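Local coordinates for azurocidin (Homo sapiens, PDB 1A7S), which binds heparin, kills many Gram-negative bacteria and attracts monocytes and fibroblasts as a neutrophil granule-derived serine protease homologue, at residues Q66-E78 and M91-V105. Numbering follows the deposited sequence. Where two conformers were deposited one is given.
Sequences QSRQTFSISSMSE and MLLQLDREANLTSSV. With EOH (ethanol), chain Q.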
loop_
_atom_site.group_PDB
_atom_site.type_symbol
_atom_site.label_atom_id
_atom_site.label_comp_id
_atom_site.label_asym_id
_atom_site.label_seq_id
_atom_site.Cartn_x
_atom_site.Cartn_y
_atom_site.Cartn_z
ATOM N N GLN A 66 1.481 22.859 4.138
ATOM C CA GLN A 66 0.091 23.104 3.833
ATOM C C GLN A 66 -0.555 21.919 3.154
ATOM O O GLN A 66 -1.753 21.972 2.986
ATOM C CB GLN A 66 -0.142 24.372 3.027
ATOM C CG GLN A 66 -0.032 25.688 3.745
ATOM C CD GLN A 66 1.387 26.089 4.044
ATOM O OE1 GLN A 66 2.180 26.254 3.130
ATOM N NE2 GLN A 66 1.742 26.082 5.314
ATOM N N SER A 67 0.209 20.873 2.812
ATOM C CA SER A 67 -0.367 19.690 2.184
ATOM C C SER A 67 -0.382 18.469 3.127
ATOM O O SER A 67 -1.273 17.626 3.022
ATOM C CB SER A 67 0.459 19.333 0.944
ATOM O OG SER A 67 -0.106 18.277 0.221
ATOM N N ARG A 68 0.635 18.315 3.932
ATOM C CA ARG A 68 0.814 17.143 4.752
ATOM C C ARG A 68 -0.011 17.123 6.015
ATOM O O ARG A 68 -0.309 18.132 6.615
ATOM C CB ARG A 68 2.270 16.956 5.121
ATOM C CG ARG A 68 3.149 16.506 3.943
ATOM C CD ARG A 68 4.559 16.316 4.448
ATOM N NE ARG A 68 5.444 15.926 3.362
ATOM C CZ ARG A 68 6.614 15.269 3.563
ATOM N NH1 ARG A 68 7.041 14.865 4.738
ATOM N NH2 ARG A 68 7.336 14.963 2.486
ATOM N N GLN A 69 -0.294 15.886 6.454
ATOM C CA GLN A 69 -0.806 15.581 7.724
ATOM C C GLN A 69 -0.013 14.419 8.298
ATOM O O GLN A 69 0.152 13.400 7.607
ATOM C CB GLN A 69 -2.276 15.273 7.782
ATOM C CG GLN A 69 -3.163 16.438 7.251
ATOM C CD GLN A 69 -4.618 15.964 7.114
ATOM O OE1 GLN A 69 -5.180 15.415 8.095
ATOM N NE2 GLN A 69 -5.177 16.119 5.940
ATOM N N THR A 70 0.479 14.517 9.488
ATOM C CA THR A 70 1.287 13.532 10.152
ATOM C C THR A 70 0.626 12.931 11.365
ATOM O O THR A 70 -0.029 13.669 12.122
ATOM C CB THR A 70 2.707 14.003 10.471
ATOM O OG1 THR A 70 3.313 14.531 9.252
ATOM C CG2 THR A 70 3.588 12.978 11.053
ATOM N N PHE A 71 0.800 11.648 11.577
ATOM C CA PHE A 71 0.168 10.910 12.654
ATOM C C PHE A 71 1.062 9.896 13.320
ATOM O O PHE A 71 1.955 9.316 12.725
ATOM C CB PHE A 71 -1.043 10.070 12.090
ATOM C CG PHE A 71 -2.003 10.899 11.264
ATOM C CD1 PHE A 71 -1.764 11.200 9.944
ATOM C CD2 PHE A 71 -3.174 11.419 11.836
ATOM C CE1 PHE A 71 -2.577 12.053 9.199
ATOM C CE2 PHE A 71 -4.032 12.209 11.092
ATOM C CZ PHE A 71 -3.726 12.551 9.783
ATOM N N SER A 72 0.728 9.723 14.633
ATOM C CA SER A 72 1.313 8.583 15.329
ATOM C C SER A 72 0.298 7.422 15.171
ATOM O O SER A 72 -0.869 7.634 14.795
ATOM C CB SER A 72 1.514 8.845 16.830
ATOM O OG SER A 72 2.393 9.958 17.065
ATOM N N ILE A 73 0.734 6.248 15.500
ATOM C CA ILE A 73 -0.010 5.021 15.350
ATOM C C ILE A 73 -0.502 4.565 16.736
ATOM O O ILE A 73 0.330 4.202 17.584
ATOM C CB ILE A 73 0.808 3.892 14.665
ATOM C CG1 ILE A 73 1.267 4.304 13.270
ATOM C CG2 ILE A 73 -0.011 2.627 14.655
ATOM C CD1 ILE A 73 2.358 3.455 12.705
ATOM N N SER A 74 -1.803 4.640 16.956
ATOM C CA SER A 74 -2.390 4.310 18.264
ATOM C C SER A 74 -2.648 2.797 18.426
ATOM O O SER A 74 -2.721 2.301 19.567
ATOM C CB SER A 74 -3.672 5.072 18.421
ATOM O OG SER A 74 -3.512 6.457 18.409
ATOM N N SER A 75 -2.737 2.068 17.349
ATOM C CA SER A 75 -2.935 0.608 17.441
ATOM C C SER A 75 -2.739 -0.020 16.088
ATOM O O SER A 75 -2.885 0.653 15.057
ATOM C CB SER A 75 -4.393 0.375 17.944
ATOM O OG SER A 75 -5.280 0.173 16.989
ATOM N N MET A 76 -2.363 -1.281 16.068
ATOM C CA MET A 76 -2.178 -2.038 14.815
ATOM C C MET A 76 -3.005 -3.304 14.909
ATOM O O MET A 76 -3.045 -3.931 15.963
ATOM C CB MET A 76 -0.661 -2.474 14.750
ATOM C CG MET A 76 0.262 -1.205 14.600
ATOM S SD MET A 76 1.880 -1.728 14.071
ATOM C CE MET A 76 2.902 -0.026 15.563
ATOM N N SER A 77 -3.576 -3.682 13.759
ATOM C CA SER A 77 -4.424 -4.865 13.747
ATOM C C SER A 77 -4.016 -5.730 12.512
ATOM O O SER A 77 -3.835 -5.187 11.436
ATOM C CB SER A 77 -5.900 -4.467 13.536
ATOM O OG SER A 77 -6.339 -3.640 14.628
ATOM N N GLU A 78 -3.948 -7.017 12.739
ATOM C CA GLU A 78 -3.725 -8.014 11.673
ATOM C C GLU A 78 -4.612 -9.226 11.906
ATOM O O GLU A 78 -5.181 -9.370 12.986
ATOM C CB GLU A 78 -2.272 -8.389 11.577
ATOM C CG GLU A 78 -1.604 -8.781 12.864
ATOM C CD GLU A 78 -1.779 -10.219 13.271
ATOM O OE1 GLU A 78 -1.779 -11.167 12.447
ATOM O OE2 GLU A 78 -2.015 -10.436 14.471
ATOM N N MET A 91 -2.113 -5.157 7.386
ATOM C CA MET A 91 -2.100 -4.508 8.684
ATOM C C MET A 91 -2.900 -3.240 8.604
ATOM O O MET A 91 -2.729 -2.504 7.617
ATOM C CB MET A 91 -0.669 -4.247 9.137
ATOM C CG MET A 91 -0.642 -3.647 10.570
ATOM S SD MET A 91 0.832 -3.816 11.347
ATOM C CE MET A 91 1.112 -5.552 11.595
ATOM N N LEU A 92 -3.700 -2.957 9.593
ATOM C CA LEU A 92 -4.404 -1.698 9.710
ATOM C C LEU A 92 -3.772 -0.898 10.849
ATOM O O LEU A 92 -3.624 -1.408 11.951
ATOM C CB LEU A 92 -5.907 -1.933 9.990
ATOM C CG LEU A 92 -6.608 -2.749 8.911
ATOM C CD1 LEU A 92 -8.143 -2.747 9.197
ATOM C CD2 LEU A 92 -6.363 -2.310 7.518
ATOM N N LEU A 93 -3.489 0.345 10.520
ATOM C CA LEU A 93 -2.885 1.287 11.488
ATOM C C LEU A 93 -3.981 2.297 11.861
ATOM O O LEU A 93 -4.494 3.008 11.032
ATOM C CB LEU A 93 -1.734 2.017 10.815
ATOM C CG LEU A 93 -0.632 1.213 10.135
ATOM C CD1 LEU A 93 0.409 2.086 9.494
ATOM C CD2 LEU A 93 -0.027 0.212 11.091
ATOM N N GLN A 94 -4.279 2.300 13.162
ATOM C CA GLN A 94 -5.234 3.325 13.661
ATOM C C GLN A 94 -4.405 4.594 13.902
ATOM O O GLN A 94 -3.432 4.524 14.688
ATOM C CB GLN A 94 -5.925 2.880 14.906
ATOM C CG GLN A 94 -6.941 3.879 15.425
ATOM C CD GLN A 94 -7.781 3.449 16.559
ATOM O OE1 GLN A 94 -8.175 2.254 16.609
ATOM N NE2 GLN A 94 -8.220 4.412 17.360
ATOM N N LEU A 95 -4.799 5.649 13.290
ATOM C CA LEU A 95 -4.097 6.966 13.487
ATOM C C LEU A 95 -4.518 7.561 14.801
ATOM O O LEU A 95 -5.569 7.245 15.336
ATOM C CB LEU A 95 -4.497 7.878 12.314
ATOM C CG LEU A 95 -4.306 7.323 10.927
ATOM C CD1 LEU A 95 -4.743 8.359 9.888
ATOM C CD2 LEU A 95 -2.915 6.914 10.665
ATOM N N ASP A 96 -3.720 8.502 15.316
ATOM C CA ASP A 96 -3.984 9.138 16.585
ATOM C C ASP A 96 -5.237 10.002 16.584
ATOM O O ASP A 96 -5.740 10.369 17.647
ATOM C CB ASP A 96 -2.800 9.952 17.035
ATOM C CG ASP A 96 -2.404 11.142 16.185
ATOM O OD1 ASP A 96 -3.161 12.177 16.213
ATOM O OD2 ASP A 96 -1.524 11.115 15.368
ATOM N N ARG A 97 -5.703 10.376 15.421
ATOM C CA ARG A 97 -6.899 11.239 15.277
ATOM C C ARG A 97 -7.439 11.041 13.877
ATOM O O ARG A 97 -6.780 10.435 12.998
ATOM C CB ARG A 97 -6.517 12.684 15.542
ATOM C CG ARG A 97 -5.613 13.241 14.394
ATOM C CD ARG A 97 -4.971 14.578 14.805
ATOM N NE ARG A 97 -4.243 15.184 13.669
ATOM C CZ ARG A 97 -3.002 14.800 13.320
ATOM N NH1 ARG A 97 -2.280 13.961 14.035
ATOM N NH2 ARG A 97 -2.495 15.280 12.169
ATOM N N GLU A 98 -8.605 11.575 13.552
ATOM C CA GLU A 98 -9.097 11.534 12.198
ATOM C C GLU A 98 -8.303 12.466 11.293
ATOM O O GLU A 98 -8.060 13.618 11.614
ATOM C CB GLU A 98 -10.588 11.990 12.122
ATOM C CG GLU A 98 -11.458 10.876 12.722
ATOM C CD GLU A 98 -12.928 11.026 12.555
ATOM O OE1 GLU A 98 -13.399 11.987 11.927
ATOM O OE2 GLU A 98 -13.670 10.181 13.116
ATOM N N ALA A 99 -7.963 11.958 10.116
ATOM C CA ALA A 99 -7.360 12.783 9.103
ATOM C C ALA A 99 -8.425 13.732 8.525
ATOM O O ALA A 99 -9.600 13.412 8.466
ATOM C CB ALA A 99 -6.891 11.883 7.957
ATOM N N ASN A 100 -7.955 14.906 8.138
ATOM C CA ASN A 100 -8.851 15.826 7.461
ATOM C C ASN A 100 -8.879 15.460 5.970
ATOM O O ASN A 100 -7.817 15.214 5.381
ATOM C CB ASN A 100 -8.350 17.280 7.555
ATOM C CG ASN A 100 -8.749 18.011 8.755
ATOM O OD1 ASN A 100 -9.675 17.546 9.491
ATOM N ND2 ASN A 100 -8.138 19.165 9.016
ATOM N N LEU A 101 -10.037 15.496 5.379
ATOM C CA LEU A 101 -10.126 15.185 3.914
ATOM C C LEU A 101 -9.915 16.507 3.202
ATOM O O LEU A 101 -10.669 17.443 3.338
ATOM C CB LEU A 101 -11.444 14.509 3.575
ATOM C CG LEU A 101 -11.700 13.237 4.458
ATOM C CD1 LEU A 101 -13.033 12.662 4.139
ATOM C CD2 LEU A 101 -10.537 12.258 4.270
ATOM N N THR A 102 -8.875 16.576 2.380
ATOM C CA THR A 102 -8.479 17.764 1.670
ATOM C C THR A 102 -8.179 17.376 0.234
ATOM O O THR A 102 -8.228 16.228 -0.134
ATOM C CB THR A 102 -7.206 18.390 2.291
ATOM O OG1 THR A 102 -6.139 17.454 2.052
ATOM C CG2 THR A 102 -7.327 18.538 3.792
ATOM N N SER A 103 -7.793 18.397 -0.555
ATOM C CA SER A 103 -7.442 18.050 -1.950
ATOM C C SER A 103 -6.212 17.159 -1.993
ATOM O O SER A 103 -5.993 16.473 -3.020
ATOM C CB SER A 103 -7.221 19.389 -2.684
ATOM O OG SER A 103 -6.164 20.095 -2.072
ATOM N N SER A 104 -5.416 17.098 -0.927
ATOM C CA SER A 104 -4.194 16.230 -0.980
ATOM C C SER A 104 -4.326 14.948 -0.154
ATOM O O SER A 104 -3.379 14.180 -0.173
ATOM C CB SER A 104 -2.990 17.030 -0.417
ATOM O OG SER A 104 -2.697 18.134 -1.204
ATOM N N VAL A 105 -5.437 14.791 0.545
ATOM C CA VAL A 105 -5.642 13.621 1.428
ATOM C C VAL A 105 -7.090 13.144 1.230
ATOM O O VAL A 105 -8.064 13.816 1.602
ATOM C CB VAL A 105 -5.382 13.967 2.878
ATOM C CG1 VAL A 105 -5.717 12.772 3.786
ATOM C CG2 VAL A 105 -3.927 14.393 3.120
HETATM C C1 EOH Q . -10.495 5.959 18.984
HETATM C C2 EOH Q . -11.991 6.250 18.849
HETATM O O EOH Q . -10.271 4.589 19.423
HETATM O O HOH W 1 -3.984 17.812 3.742
HETATM O O HOH W 2 -0.106 18.271 -2.390
HETATM O O HOH W 3 -4.594 16.584 10.588
HETATM O O HOH W 4 -5.820 -1.051 13.982
#
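The Phe71 ring is sandwiched between Arg97, whose guanidinium lies flat on one face (centres 4.2 Å apart, planes at 13°), and Leu95, whose CD1 sits over the centre of the other. Phe71 CZ touches Ala99 CB. In the guanidinium plane, Arg97 NH1 and NH2 both grip the backbone Thr70 O; together with the salt bridge from NH1 to Asp96 OD1 (3.0 Å), these bonds help hold the group flat over the ring. The other carboxylate oxygen, Asp96 OD2, takes Ser72 N on its anti lone pair at 2.7 Å; CG of Asp96 stands between its backbone N and carbonyl carbon (chi1 64°), which brings OD2 to the backbone of strand 69-77. Gln69 reads the backbone of Asn100 twice: OE1 accepts from Asn100 N on an in-plane lone pair (2.8 Å), and NE2 gives Asn100 O a nearly straight bond (176°). Water 3 links Gln69 OE1 to Arg97 NH2. Farther along, the strands pair antiparallel, Ser77 and Leu92 exchanging backbone bonds, and Ile73 CD1 lies 4.0 Å from Leu93 CD1. In this six-stranded barrel of the chymotrypsin-like fold, strand 51-55 flanks 69-77 and strand 35-38 flanks 91-95, while helix 210-218 packs on Ser77 and Leu92.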